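Local coordinates for lectin-related NK cell receptor LY49L1 (Mus musculus, PDB 3G8K), which is a natural killer cell receptor whose C-type lectin-like domain, the part crystallised here, probably recognises MHC class I molecules, as in the Ly49 family, at residues Y63-S68 with W76-N81; C100-K105 with D109-D114. The protein carries 1 engineered substitution. One frame throughout, in Å; residues are numbered along the deposited sequence.

Contact 1 of 2, residues Y63-S68 with W76-N81. Engineered in segment 63-68: Tyr-63 (natural residue Cys).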
loop_
_atom_site.group_PDB
_atom_site.type_symbol
_atom_site.label_atom_id
_atom_site.label_comp_id
_atom_site.label_asym_id
_atom_site.label_seq_id
_atom_site.Cartn_x
_atom_site.Cartn_y
_atom_site.Cartn_z
ATOM N N TYR A 63 4.708 -4.716 13.613
ATOM C CA TYR A 63 4.618 -5.900 12.763
ATOM C C TYR A 63 5.753 -6.829 13.024
ATOM O O TYR A 63 6.953 -6.419 12.953
ATOM C CB TYR A 63 4.658 -5.523 11.242
ATOM C CG TYR A 63 3.577 -4.552 10.860
ATOM C CD1 TYR A 63 2.334 -5.011 10.444
ATOM C CD2 TYR A 63 3.774 -3.169 10.929
ATOM C CE1 TYR A 63 1.305 -4.141 10.112
ATOM C CE2 TYR A 63 2.743 -2.280 10.601
ATOM C CZ TYR A 63 1.506 -2.789 10.180
ATOM O OH TYR A 63 0.469 -1.928 9.827
ATOM N N TRP A 64 5.448 -8.092 13.223
ATOM C CA TRP A 64 6.574 -9.091 13.263
ATOM C C TRP A 64 7.185 -9.278 11.915
ATOM O O TRP A 64 6.481 -9.272 10.937
ATOM C CB TRP A 64 6.057 -10.458 13.719
ATOM C CG TRP A 64 5.792 -10.674 15.210
ATOM C CD1 TRP A 64 4.559 -11.234 15.761
ATOM C CD2 TRP A 64 6.606 -10.352 16.370
ATOM N NE1 TRP A 64 4.653 -11.233 17.115
ATOM C CE2 TRP A 64 5.873 -10.766 17.530
ATOM C CE3 TRP A 64 7.871 -9.809 16.560
ATOM C CZ2 TRP A 64 6.390 -10.637 18.805
ATOM C CZ3 TRP A 64 8.357 -9.674 17.821
ATOM C CH2 TRP A 64 7.674 -10.099 18.920
ATOM N N ILE A 65 8.519 -9.440 11.846
ATOM C CA ILE A 65 9.201 -9.642 10.588
ATOM C C ILE A 65 10.140 -10.811 10.864
ATOM O O ILE A 65 10.283 -11.250 12.023
ATOM C CB ILE A 65 9.999 -8.330 10.045
ATOM C CG1 ILE A 65 11.184 -7.998 10.974
ATOM C CG2 ILE A 65 8.960 -7.168 9.676
ATOM C CD1 ILE A 65 11.810 -6.727 10.786
ATOM N N GLY A 66 10.683 -11.391 9.824
ATOM C CA GLY A 66 11.355 -12.700 9.965
ATOM C C GLY A 66 12.821 -12.599 10.384
ATOM O O GLY A 66 13.690 -13.142 9.730
ATOM N N LEU A 67 13.054 -11.917 11.499
ATOM C CA LEU A 67 14.376 -11.667 12.020
ATOM C C LEU A 67 14.349 -11.966 13.542
ATOM O O LEU A 67 13.423 -11.553 14.262
ATOM C CB LEU A 67 14.796 -10.209 11.738
ATOM C CG LEU A 67 16.140 -9.723 12.350
ATOM C CD1 LEU A 67 17.294 -10.399 11.650
ATOM C CD2 LEU A 67 16.294 -8.203 12.196
ATOM N N SER A 68 15.342 -12.716 13.993
ATOM C CA SER A 68 15.393 -13.222 15.360
ATOM C C SER A 68 16.811 -13.407 15.742
ATOM O O SER A 68 17.635 -13.511 14.885
ATOM C CB SER A 68 14.508 -14.437 15.622
ATOM O OG SER A 68 14.950 -15.686 15.158
ATOM N N TRP A 76 21.798 -11.616 15.154
ATOM C CA TRP A 76 20.472 -11.533 14.596
ATOM C C TRP A 76 20.518 -12.160 13.233
ATOM O O TRP A 76 21.461 -11.916 12.474
ATOM C CB TRP A 76 20.009 -10.061 14.522
ATOM C CG TRP A 76 19.701 -9.561 15.886
ATOM C CD1 TRP A 76 20.584 -9.059 16.764
ATOM C CD2 TRP A 76 18.432 -9.592 16.556
ATOM N NE1 TRP A 76 19.976 -8.770 17.951
ATOM C CE2 TRP A 76 18.648 -9.101 17.859
ATOM C CE3 TRP A 76 17.140 -9.986 16.179
ATOM C CZ2 TRP A 76 17.624 -8.934 18.766
ATOM C CZ3 TRP A 76 16.129 -9.835 17.084
ATOM C CH2 TRP A 76 16.378 -9.308 18.358
ATOM N N ALA A 77 19.530 -12.991 12.922
ATOM C CA ALA A 77 19.527 -13.679 11.650
ATOM C C ALA A 77 18.167 -13.711 10.965
ATOM O O ALA A 77 17.140 -13.918 11.635
ATOM C CB ALA A 77 20.120 -15.078 11.774
ATOM N N TRP A 78 18.145 -13.443 9.648
ATOM C CA TRP A 78 16.880 -13.537 8.862
ATOM C C TRP A 78 16.478 -15.025 8.810
ATOM O O TRP A 78 17.332 -15.897 8.765
ATOM C CB TRP A 78 17.046 -12.877 7.458
ATOM C CG TRP A 78 17.335 -11.318 7.552
ATOM C CD1 TRP A 78 18.563 -10.678 7.391
ATOM C CD2 TRP A 78 16.376 -10.288 7.831
ATOM N NE1 TRP A 78 18.420 -9.318 7.613
ATOM C CE2 TRP A 78 17.062 -9.059 7.854
ATOM C CE3 TRP A 78 14.964 -10.311 8.105
ATOM C CZ2 TRP A 78 16.409 -7.835 8.107
ATOM C CZ3 TRP A 78 14.339 -9.074 8.357
ATOM C CH2 TRP A 78 15.044 -7.876 8.357
ATOM N N ILE A 79 15.199 -15.349 8.897
ATOM C CA ILE A 79 14.799 -16.769 8.846
ATOM C C ILE A 79 15.299 -17.540 7.604
ATOM O O ILE A 79 15.508 -16.964 6.507
ATOM C CB ILE A 79 13.262 -17.010 9.101
ATOM C CG1 ILE A 79 12.388 -16.253 8.113
ATOM C CG2 ILE A 79 12.910 -16.682 10.548
ATOM C CD1 ILE A 79 10.922 -16.585 8.255
ATOM N N ASN A 80 15.548 -18.828 7.817
ATOM C CA ASN A 80 16.061 -19.752 6.812
ATOM C C ASN A 80 17.354 -19.270 6.186
ATOM O O ASN A 80 17.538 -19.365 4.961
ATOM C CB ASN A 80 15.009 -20.070 5.732
ATOM C CG ASN A 80 13.653 -20.527 6.328
ATOM O OD1 ASN A 80 13.542 -21.037 7.470
ATOM N ND2 ASN A 80 12.611 -20.351 5.529
ATOM N N ASN A 81 18.242 -18.748 7.019
ATOM C CA ASN A 81 19.541 -18.257 6.550
ATOM C C ASN A 81 19.414 -17.230 5.431
ATOM O O ASN A 81 20.214 -17.263 4.485
ATOM C CB ASN A 81 20.373 -19.446 6.010
ATOM C CG ASN A 81 20.472 -20.596 7.007
ATOM O OD1 ASN A 81 19.895 -21.704 6.800
ATOM N ND2 ASN A 81 21.158 -20.330 8.119
HETATM O O HOH W 1 15.696 -16.032 12.368
#
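Leu-67 and Trp-78 come together through their first torsions: CG of Leu-67 stands anti to its own backbone N (chi1 174°), while the indole of Trp-78 swings to the side of its backbone N, anti to the carbonyl carbon (chi1 -64°), and turns one face to the leucine. They are a non-hydrogen-bonded pair in the antiparallel beta hairpin formed by strands 62-70 and 75-78 of the C-type lectin-like fold. Leu-67 CB sits over the six-membered ring of Trp-78, 3.9 Å from its centroid, in a CH-pi contact, and CD1 rests over the same indole. The other methyl, CD2, reaches CZ2 and CH2 at the far end of the ring, where Ile-65 CD1 also arrives. Trp-76 crosses Leu-67 at about a right angle, and its CE3 comes within 3.5 Å of Ser-68 C. Leu-67 is thus packed by both tryptophans.

The main chains are tied by three hydrogen bonds. Ala-77 N gives a nearly straight bond to Ser-68 O (2.8 Å, 171° at the hydrogen), whereas the return bond from Ser-68 N to Ala-77 O is longer at 3.2 Å. Where the chain corners, Gly-66 is the centre of an inverse gamma turn, and its carbonyl O takes the N-H of Ile-79 at 2.8 Å. Both branches of Ile-79, CG1 and CG2, pack against that same oxygen. Ile-45, Ser-84 and Leu-86 of the surrounding loops also touch Trp-78, and Trp-28 of helix 28-37 meets Ser-68 and Ile-79. On the Ser-68 and Ala-77 face, one water joins the strands: it donates to Ala-77 O at 2.7 Å and is hydrogen-bonded to Ser-68 OG at 2.9 Å.

Contact 2 of 2, residues C100-K105 with D109-D114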
loop_
_atom_site.group_PDB
_atom_site.type_symbol
_atom_site.label_atom_id
_atom_site.label_comp_id
_atom_site.label_asym_id
_atom_site.label_seq_id
_atom_site.Cartn_x
_atom_site.Cartn_y
_atom_site.Cartn_z
ATOM N N CYS A 100 13.205 -11.189 19.110
ATOM C CA CYS A 100 12.559 -11.189 17.767
ATOM C C CYS A 100 12.370 -9.747 17.308
ATOM O O CYS A 100 12.105 -8.870 18.151
ATOM C CB CYS A 100 11.191 -11.908 17.855
ATOM S SG CYS A 100 11.230 -13.753 18.171
ATOM N N MET A 101 12.442 -9.474 15.990
ATOM C CA MET A 101 12.329 -8.101 15.504
ATOM C C MET A 101 10.880 -7.747 14.984
ATOM O O MET A 101 10.191 -8.577 14.409
ATOM C CB MET A 101 13.516 -7.801 14.541
ATOM C CG MET A 101 13.965 -6.339 14.353
ATOM S SD MET A 101 14.780 -5.729 15.763
ATOM C CE MET A 101 16.446 -6.346 15.510
ATOM N N LEU A 102 10.424 -6.548 15.292
ATOM C CA LEU A 102 9.294 -5.915 14.676
ATOM C C LEU A 102 9.755 -4.729 13.855
ATOM O O LEU A 102 10.747 -4.102 14.194
ATOM C CB LEU A 102 8.390 -5.217 15.690
ATOM C CG LEU A 102 7.868 -5.918 16.881
ATOM C CD1 LEU A 102 7.793 -4.812 17.914
ATOM C CD2 LEU A 102 6.448 -6.330 16.418
ATOM N N LEU A 103 8.940 -4.469 12.845
ATOM C CA LEU A 103 8.810 -3.236 12.083
ATOM C C LEU A 103 7.711 -2.324 12.666
ATOM O O LEU A 103 6.543 -2.753 12.833
ATOM C CB LEU A 103 8.367 -3.606 10.645
ATOM C CG LEU A 103 8.300 -2.500 9.542
ATOM C CD1 LEU A 103 9.502 -1.509 9.679
ATOM C CD2 LEU A 103 8.219 -3.128 8.134
ATOM N N SER A 104 8.073 -1.074 12.956
ATOM C CA SER A 104 7.081 0.032 13.086
ATOM C C SER A 104 7.414 1.126 12.073
ATOM O O SER A 104 8.501 1.100 11.464
ATOM C CB SER A 104 7.024 0.582 14.525
ATOM O OG SER A 104 8.212 1.186 14.973
ATOM N N LYS A 105 6.503 2.076 11.870
ATOM C CA LYS A 105 6.825 3.291 11.099
ATOM C C LYS A 105 8.084 4.030 11.513
ATOM O O LYS A 105 8.735 4.743 10.711
ATOM C CB LYS A 105 5.655 4.278 11.154
ATOM C CG LYS A 105 4.344 3.651 10.692
ATOM C CD LYS A 105 3.418 4.732 10.291
ATOM C CE LYS A 105 3.908 5.407 9.064
ATOM N NZ LYS A 105 3.711 4.571 7.849
ATOM N N ASP A 109 12.636 -2.626 16.119
ATOM C CA ASP A 109 12.845 -2.799 17.540
ATOM C C ASP A 109 12.788 -4.270 17.890
ATOM O O ASP A 109 12.181 -5.049 17.173
ATOM C CB ASP A 109 11.791 -1.989 18.297
ATOM C CG ASP A 109 12.243 -1.642 19.713
ATOM O OD1 ASP A 109 11.392 -1.118 20.441
ATOM O OD2 ASP A 109 13.452 -1.891 20.061
ATOM N N ASN A 110 13.483 -4.698 18.938
ATOM C CA ASN A 110 13.383 -6.058 19.347
ATOM C C ASN A 110 12.320 -6.164 20.429
ATOM O O ASN A 110 12.049 -5.189 21.130
ATOM C CB ASN A 110 14.695 -6.567 19.886
ATOM C CG ASN A 110 15.171 -5.806 21.127
ATOM O OD1 ASN A 110 15.119 -4.573 21.223
ATOM N ND2 ASN A 110 15.664 -6.556 22.057
ATOM N N ASP A 111 11.775 -7.347 20.593
ATOM C CA ASP A 111 10.700 -7.510 21.552
ATOM C C ASP A 111 10.470 -8.984 21.892
ATOM O O ASP A 111 10.937 -9.865 21.179
ATOM C CB ASP A 111 9.414 -6.807 21.094
ATOM C CG ASP A 111 8.583 -6.309 22.287
ATOM O OD1 ASP A 111 8.692 -6.922 23.389
ATOM O OD2 ASP A 111 7.888 -5.280 22.195
ATOM N N ASN A 112 9.719 -9.229 22.991
ATOM C CA ASN A 112 9.356 -10.532 23.434
ATOM C C ASN A 112 8.735 -11.329 22.318
ATOM O O ASN A 112 7.635 -10.998 21.873
ATOM C CB ASN A 112 8.300 -10.362 24.529
ATOM C CG ASN A 112 8.101 -11.603 25.376
ATOM O OD1 ASN A 112 8.113 -12.731 24.895
ATOM N ND2 ASN A 112 7.950 -11.395 26.645
ATOM N N CYS A 113 9.341 -12.454 21.973
ATOM C CA CYS A 113 8.805 -13.317 20.906
ATOM C C CYS A 113 7.395 -13.825 21.157
ATOM O O CYS A 113 6.752 -14.337 20.254
ATOM C CB CYS A 113 9.690 -14.506 20.661
ATOM S SG CYS A 113 11.396 -14.059 20.204
ATOM N N ASP A 114 6.913 -13.662 22.379
ATOM C CA ASP A 114 5.587 -14.217 22.815
ATOM C C ASP A 114 4.503 -13.192 22.719
ATOM O O ASP A 114 3.293 -13.529 22.874
ATOM C CB ASP A 114 5.680 -14.561 24.293
ATOM C CG ASP A 114 4.396 -15.194 24.819
ATOM O OD1 ASP A 114 4.131 -16.338 24.328
ATOM O OD2 ASP A 114 3.647 -14.535 25.652
#
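Strands 100-104 and 109-111 run antiparallel with a strong twist, 131° between their directions and 4.6 Å between their axes, as a beta hairpin in which Cys-100 pairs with Asp-111 and Leu-102 with Asp-109. The Leu-102 and Asp-109 pair is closed by two bonds, the straighter from Leu-102 N to Asp-109 O (3.0 Å, 168°). At the other pair, Asp-111 N reaches Cys-100 O at 2.9 Å, but the reverse bond from Cys-100 N is weak. Beyond it the Cys-100 to Cys-113 disulfide (SG to SG 2.1 Å) fastens the loop that follows the second strand. That loop is shaped by an Asx turn, in which Asn-112 OD1 accepts from Asp-114 N. Met-101, bent at chi2 and chi3, folds its SD back to 3.0 Å from Asp-109 O. On the opposite face Leu-102 CD1 touches Asp-111 CB. The amide of Asn-110 leads away from strand 100-104, and its ND2 bonds to Gly-98 O. Strand 100-104 lies beside strand 62-70, with Met-101 against Leu-67 of that strand and Trp-76 of strand 75-78, while Leu-103 packs on Leu-51 and Leu-54 of helix 48-57.

In the fold
Contacts 1 and 2 are successive antiparallel hairpins of one sheet, joined because strand 62-70 of contact 1 neighbours strand 100-104 of contact 2. Backbone pairs, O of the engineered Tyr-63 with Leu-103 N and Leu-67 O with Met-101 N, probably hydrogen bonds, link them, and their centres lie about 10 Å apart. Contact 1 is the more buried, its centre about 6 Å from that of the chain, against about 9 Å for the centre of contact 2, and rests largely on aromatic and aliphatic packing. Contact 2 is only partly buried: it relies on backbone pairing and a disulfide, with aspartates and asparagines along its second strand and following loop. Trp-64, from the first hairpin, packs its CH2 against Asn-112 O of the second.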